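Local atomic coordinates of probable E3 ubiquitin-protein ligase HERC1 (Homo sapiens, PDB entry 4QT6), a protein that is probably a HECT-type E3 ubiquitin ligase, represented here by its SPRY domain, a beta-sandwich module of a kind that commonly mediates protein-protein recognition. Residues G51-R61 / S73-Y81. Residues are numbered along the deposited sequence; the frame is centred on the assembly and turned at random.
Sequences GNEGTCVGVSR and SDMWLYRAY. With ARF (formamide), chain B; ARF (formamide), chain G; ARF (formamide), chain C.
Val57 with Tyr78 and Val59 with Trp76 are the hydrogen-bonded pairs joining antiparallel strands 55-60 and 75-79, neighbours in one sheet of the SPRY beta-sandwich. Each pair closes two N-H...O bonds, the straightest running from Trp76 N to Val59 O (2.9 Å). Ala80 N to Thr55 O and Arg61 N to Asp74 O carry the pairing past both ends of strand 75-79. Opposite Leu77, Gly58 makes a CA-H...O contact from its CA to Trp76 O at 3.2 Å, the bare CA letting the strands come this close.

Side chains meet on both faces. Val57, Val59, Tyr78 and Trp76 face the second sheet, where Ile115 touches both Val59 and Trp76; Val59 CG2 packs against Trp76 CB at 3.9 Å. On the reverse face Cys56 SG lies against Arg79 CB, and Ser60, with OG anti to N (chi1 -174°), carries its hydroxyl across to CG of selenomethionine Met75, where it also donates to Arg61 O.

At one end the Arg61 guanidinium sets a face over Trp76 CH2, planes 40° apart, with NH2 salt-bridged to Asp132. At the other, the formamide of chain B lies over one face of the Tyr81 ring, and the formamide N donates to Glu53 O and Asn52 OD1. Extended Arg79, steadied by Tyr86 and Tyr143, points NH2 at the formamide O (3.0 Å, 177°). One water bridges Glu53 OE1 and Tyr81 O, while Gly51 O sits in the Tyr81 ring plane, 3.4 Å from CE1.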
ATOM      1  N   GLY A  51      17.673  -2.046   0.496  1.00 33.60           N
ATOM      2  CA  GLY A  51      18.229  -2.096   1.854  1.00 33.64           C
ATOM      3  C   GLY A  51      17.964  -0.891   2.738  1.00 32.66           C
ATOM      4  O   GLY A  51      18.424  -0.850   3.873  1.00 34.59           O
ATOM      5  N   ASN A  52      17.246   0.113   2.243  1.00 30.26           N
ATOM      6  CA  ASN A  52      16.891   1.265   3.060  1.00 29.76           C
ATOM      7  C   ASN A  52      15.590   1.849   2.530  1.00 27.68           C
ATOM      8  O   ASN A  52      15.486   3.042   2.255  1.00 27.10           O
ATOM      9  CB  ASN A  52      18.008   2.308   3.029  1.00 33.07           C
ATOM     10  CG  ASN A  52      17.797   3.431   4.025  1.00 34.09           C
ATOM     11  OD1 ASN A  52      17.243   3.241   5.119  1.00 36.23           O
ATOM     12  ND2 ASN A  52      18.242   4.615   3.654  1.00 36.48           N
ATOM     13  N   GLU A  53      14.599   0.972   2.411  1.00 26.46           N
ATOM     14  CA  GLU A  53      13.342   1.314   1.726  1.00 25.57           C
ATOM     15  C   GLU A  53      12.519   2.256   2.580  1.00 25.41           C
ATOM     16  O   GLU A  53      12.688   2.310   3.810  1.00 24.86           O
ATOM     17  CB  GLU A  53      12.542   0.051   1.399  1.00 25.25           C
ATOM     18  CG  GLU A  53      13.139  -0.823   0.313  1.00 26.09           C
ATOM     19  CD  GLU A  53      14.255  -1.742   0.798  1.00 27.48           C
ATOM     20  OE1 GLU A  53      14.553  -1.755   2.002  1.00 26.24           O
ATOM     21  OE2 GLU A  53      14.845  -2.440  -0.040  1.00 27.11           O
ATOM     22  N   GLY A  54      11.620   2.995   1.920  1.00 22.35           N
ATOM     23  CA  GLY A  54      10.804   4.014   2.558  1.00 22.35           C
ATOM     24  C   GLY A  54       9.326   3.914   2.205  1.00 21.26           C
ATOM     25  O   GLY A  54       8.590   4.849   2.400  1.00 21.29           O
ATOM     26  N   THR A  55       8.923   2.764   1.676  1.00 20.55           N
ATOM     27  CA  THR A  55       7.560   2.522   1.176  1.00 19.75           C
ATOM     28  C   THR A  55       6.771   1.568   2.056  1.00 19.57           C
ATOM     29  O   THR A  55       7.316   0.554   2.533  1.00 19.44           O
ATOM     30  CB  THR A  55       7.656   1.872  -0.205  1.00 20.36           C
ATOM     31  OG1 THR A  55       8.331   2.767  -1.091  1.00 20.10           O
ATOM     32  CG2 THR A  55       6.275   1.514  -0.782  1.00 20.62           C
ATOM     33  N   CYS A  56       5.474   1.846   2.184  1.00 18.64           N
ATOM     34  CA  CYS A  56       4.495   0.849   2.632  1.00 18.16           C
ATOM     35  C   CYS A  56       3.397   0.772   1.588  1.00 17.79           C
ATOM     36  O   CYS A  56       3.116   1.772   0.936  1.00 17.32           O
ATOM     37  CB  CYS A  56       3.828   1.230   3.934  1.00 19.36           C
ATOM     38  SG  CYS A  56       4.938   1.366   5.364  1.00 21.12           S
ATOM     39  N   VAL A  57       2.777  -0.397   1.441  1.00 17.99           N
ATOM     40  CA  VAL A  57       1.617  -0.553   0.548  1.00 17.72           C
ATOM     41  C   VAL A  57       0.455  -1.104   1.321  1.00 17.42           C
ATOM     42  O   VAL A  57       0.639  -1.701   2.365  1.00 17.70           O
ATOM     43  CB  VAL A  57       1.936  -1.460  -0.652  1.00 16.81           C
ATOM     44  CG1 VAL A  57       3.169  -0.933  -1.374  1.00 18.72           C
ATOM     45  CG2 VAL A  57       2.134  -2.934  -0.255  1.00 17.31           C
ATOM     46  N   GLY A  58      -0.755  -0.894   0.834  1.00 16.62           N
ATOM     47  CA  GLY A  58      -1.895  -1.478   1.511  1.00 16.39           C
ATOM     48  C   GLY A  58      -3.188  -0.867   1.046  1.00 15.32           C
ATOM     49  O   GLY A  58      -3.389  -0.684  -0.160  1.00 14.96           O
ATOM     50  N   VAL A  59      -4.079  -0.600   1.997  1.00 16.21           N
ATOM     51  CA  VAL A  59      -5.359   0.049   1.715  1.00 16.47           C
ATOM     52  C   VAL A  59      -5.625   1.169   2.723  1.00 17.06           C
ATOM     53  O   VAL A  59      -5.059   1.164   3.825  1.00 18.17           O
ATOM     54  CB  VAL A  59      -6.531  -0.961   1.722  1.00 16.48           C
ATOM     55  CG1 VAL A  59      -6.410  -1.911   0.541  1.00 16.50           C
ATOM     56  CG2 VAL A  59      -6.594  -1.723   3.039  1.00 17.58           C
ATOM     57  N   SER A  60      -6.456   2.116   2.317  1.00 16.83           N
ATOM     58  CA  SER A  60      -6.769   3.305   3.107  1.00 16.52           C
ATOM     59  C   SER A  60      -8.229   3.698   2.995  1.00 17.62           C
ATOM     60  O   SER A  60      -8.865   3.562   1.933  1.00 17.27           O
ATOM     61  CB  SER A  60      -5.932   4.488   2.642  1.00 16.96           C
ATOM     62  OG  SER A  60      -6.116   5.614   3.488  1.00 17.24           O
ATOM     63  N   ARG A  61      -8.722   4.265   4.094  1.00 17.82           N
ATOM     64  CA  ARG A  61      -9.927   5.075   4.081  1.00 19.50           C
ATOM     65  C   ARG A  61      -9.686   6.393   3.387  1.00 18.92           C
ATOM     66  O   ARG A  61      -8.538   6.849   3.260  1.00 19.24           O
ATOM     67  CB  ARG A  61     -10.338   5.398   5.519  1.00 22.06           C
ATOM     68  CG  ARG A  61     -10.797   4.203   6.297  1.00 23.46           C
ATOM     69  CD  ARG A  61     -11.160   4.643   7.705  1.00 24.49           C
ATOM     70  NE  ARG A  61     -11.962   3.616   8.363  1.00 25.23           N
ATOM     71  CZ  ARG A  61     -11.524   2.736   9.255  1.00 25.94           C
ATOM     72  NH1 ARG A  61     -10.263   2.705   9.694  1.00 24.00           N
ATOM     73  NH2 ARG A  61     -12.396   1.884   9.753  1.00 25.53           N
ATOM     74  N   SER A  73      -4.798   4.497  11.961  1.00 20.44           N
ATOM     75  CA  SER A  73      -5.940   3.585  11.835  1.00 21.15           C
ATOM     76  C   SER A  73      -6.746   3.871  10.566  1.00 21.47           C
ATOM     77  O   SER A  73      -7.753   3.207  10.311  1.00 22.54           O
ATOM     78  CB  SER A  73      -6.833   3.707  13.082  1.00 22.12           C
ATOM     79  OG  SER A  73      -6.141   3.176  14.215  1.00 24.41           O
ATOM     80  N   ASP A  74      -6.294   4.840   9.761  1.00 20.49           N
ATOM     81  CA  ASP A  74      -6.936   5.102   8.466  1.00 20.78           C
ATOM     82  C   ASP A  74      -6.454   4.126   7.407  1.00 19.06           C
ATOM     83  O   ASP A  74      -7.180   3.880   6.428  1.00 19.31           O
ATOM     84  CB  ASP A  74      -6.675   6.532   7.998  1.00 21.71           C
ATOM     85  CG  ASP A  74      -7.474   7.553   8.767  1.00 24.80           C
ATOM     86  OD1 ASP A  74      -8.570   7.208   9.282  1.00 27.36           O
ATOM     87  OD2 ASP A  74      -7.005   8.705   8.827  1.00 28.77           O
HETATM   88  N   MSE A  75      -5.264   3.581   7.614  1.00 18.11           N
HETATM   89  CA  MSE A  75      -4.596   2.698   6.648  1.00 17.90           C
HETATM   90  C   MSE A  75      -4.242   1.372   7.271  1.00 18.18           C
HETATM   91  O   MSE A  75      -4.089   1.237   8.497  1.00 17.92           O
HETATM   92  CB  MSE A  75      -3.331   3.347   6.081  1.00 18.82           C
HETATM   93  CG  MSE A  75      -3.601   4.776   5.624  1.00 19.06           C
HETATM   94 SE   MSE A  75      -1.953   5.502   4.796  1.00 22.99          SE
HETATM   95  CE  MSE A  75      -2.854   6.816   3.664  1.00 22.07           C
ATOM     96  N   TRP A  76      -4.106   0.383   6.423  1.00 17.34           N
ATOM     97  CA  TRP A  76      -3.603  -0.936   6.770  1.00 18.11           C
ATOM     98  C   TRP A  76      -2.388  -1.137   5.879  1.00 18.70           C
ATOM     99  O   TRP A  76      -2.513  -1.184   4.640  1.00 17.98           O
ATOM    100  CB  TRP A  76      -4.645  -2.015   6.461  1.00 17.64           C
ATOM    101  CG  TRP A  76      -5.791  -2.161   7.431  1.00 18.22           C
ATOM    102  CD1 TRP A  76      -5.926  -3.148   8.371  1.00 19.34           C
ATOM    103  CD2 TRP A  76      -6.972  -1.360   7.525  1.00 18.64           C
ATOM    104  NE1 TRP A  76      -7.084  -2.984   9.058  1.00 19.62           N
ATOM    105  CE2 TRP A  76      -7.769  -1.916   8.559  1.00 19.04           C
ATOM    106  CE3 TRP A  76      -7.429  -0.210   6.876  1.00 18.99           C
ATOM    107  CZ2 TRP A  76      -8.987  -1.364   8.929  1.00 19.57           C
ATOM    108  CZ3 TRP A  76      -8.653   0.327   7.246  1.00 19.58           C
ATOM    109  CH2 TRP A  76      -9.424  -0.263   8.255  1.00 19.55           C
ATOM    110  N   LEU A  77      -1.203  -1.222   6.471  1.00 18.13           N
ATOM    111  CA  LEU A  77       0.026  -1.058   5.709  1.00 18.01           C
ATOM    112  C   LEU A  77       1.013  -2.183   5.906  1.00 18.67           C
ATOM    113  O   LEU A  77       1.101  -2.789   6.981  1.00 19.80           O
ATOM    114  CB  LEU A  77       0.695   0.261   6.063  1.00 18.83           C
ATOM    115  CG  LEU A  77      -0.083   1.515   5.732  1.00 18.61           C
ATOM    116  CD1 LEU A  77       0.586   2.743   6.341  1.00 19.12           C
ATOM    117  CD2 LEU A  77      -0.243   1.674   4.223  1.00 18.84           C
ATOM    118  N   TYR A  78       1.807  -2.405   4.868  1.00 18.11           N
ATOM    119  CA  TYR A  78       2.809  -3.459   4.783  1.00 19.13           C
ATOM    120  C   TYR A  78       4.104  -2.783   4.315  1.00 20.61           C
ATOM    121  O   TYR A  78       4.176  -2.151   3.247  1.00 20.48           O
ATOM    122  CB  TYR A  78       2.284  -4.565   3.836  1.00 18.20           C
ATOM    123  CG  TYR A  78       3.174  -5.711   3.440  1.00 18.97           C
ATOM    124  CD1 TYR A  78       4.132  -6.216   4.309  1.00 19.36           C
ATOM    125  CD2 TYR A  78       2.975  -6.378   2.223  1.00 19.30           C
ATOM    126  CE1 TYR A  78       4.936  -7.284   3.927  1.00 20.89           C
ATOM    127  CE2 TYR A  78       3.764  -7.453   1.845  1.00 21.12           C
ATOM    128  CZ  TYR A  78       4.734  -7.914   2.714  1.00 21.08           C
ATOM    129  OH  TYR A  78       5.522  -8.984   2.313  1.00 21.98           O
ATOM    130  N   ARG A  79       5.125  -2.885   5.162  1.00 21.54           N
ATOM    131  CA  ARG A  79       6.362  -2.104   5.026  1.00 21.55           C
ATOM    132  C   ARG A  79       7.471  -2.858   4.279  1.00 21.88           C
ATOM    133  O   ARG A  79       7.855  -3.983   4.668  1.00 21.93           O
ATOM    134  CB  ARG A  79       6.822  -1.708   6.435  1.00 22.32           C
ATOM    135  CG  ARG A  79       8.085  -0.884   6.524  1.00 22.33           C
ATOM    136  CD  ARG A  79       8.328  -0.502   7.978  1.00 23.98           C
ATOM    137  NE  ARG A  79       9.646   0.078   8.207  1.00 24.95           N
ATOM    138  CZ  ARG A  79      10.287   0.063   9.378  1.00 27.05           C
ATOM    139  NH1 ARG A  79       9.737  -0.519  10.453  1.00 27.59           N
ATOM    140  NH2 ARG A  79      11.488   0.625   9.470  1.00 27.39           N
ATOM    141  N   ALA A  80       8.003  -2.229   3.219  1.00 20.05           N
ATOM    142  CA  ALA A  80       8.978  -2.854   2.352  1.00 21.62           C
ATOM    143  C   ALA A  80      10.235  -3.261   3.120  1.00 21.96           C
ATOM    144  O   ALA A  80      10.713  -4.387   2.992  1.00 22.74           O
ATOM    145  CB  ALA A  80       9.340  -1.913   1.221  1.00 21.14           C
ATOM    146  N   TYR A  81      10.741  -2.335   3.919  1.00 23.63           N
ATOM    147  CA  TYR A  81      12.073  -2.479   4.521  1.00 25.15           C
ATOM    148  C   TYR A  81      12.197  -3.710   5.416  1.00 26.57           C
ATOM    149  O   TYR A  81      13.216  -4.385   5.381  1.00 26.64           O
ATOM    150  CB  TYR A  81      12.414  -1.228   5.323  1.00 25.57           C
ATOM    151  CG  TYR A  81      13.680  -1.369   6.137  1.00 27.88           C
ATOM    152  CD1 TYR A  81      14.910  -1.362   5.517  1.00 29.51           C
ATOM    153  CD2 TYR A  81      13.632  -1.560   7.507  1.00 29.26           C
ATOM    154  CE1 TYR A  81      16.076  -1.515   6.245  1.00 31.86           C
ATOM    155  CE2 TYR A  81      14.799  -1.711   8.252  1.00 31.19           C
ATOM    156  CZ  TYR A  81      16.017  -1.675   7.605  1.00 32.31           C
ATOM    157  OH  TYR A  81      17.202  -1.823   8.317  1.00 35.21           O
TER
HETATM  158  N   ARF B2201      14.606   2.062   5.806  1.00 29.08           N
HETATM  159  C   ARF B2201      14.023   1.834   6.981  1.00 29.52           C
HETATM  160  O   ARF B2201      12.806   1.826   7.084  1.00 27.79           O
HETATM  161  N   ARF G2206      14.373   5.626   2.800  1.00 44.92           N
HETATM  162  C   ARF G2206      14.053   5.386   4.079  1.00 47.26           C
HETATM  163  O   ARF G2206      13.677   6.300   4.801  1.00 48.26           O
HETATM  164  N   ARF C2202       4.044 -11.455   1.991  0.50 24.39           N
HETATM  165  C   ARF C2202       4.373 -12.678   2.423  0.50 25.80           C
HETATM  166  O   ARF C2202       5.389 -12.828   3.091  0.50 25.66           O
HETATM  167  O   HOH W   1      15.194  -4.216   3.241  1.00 29.69           O
HETATM  168  O   HOH W   2       9.883   0.474   3.620  1.00 22.72           O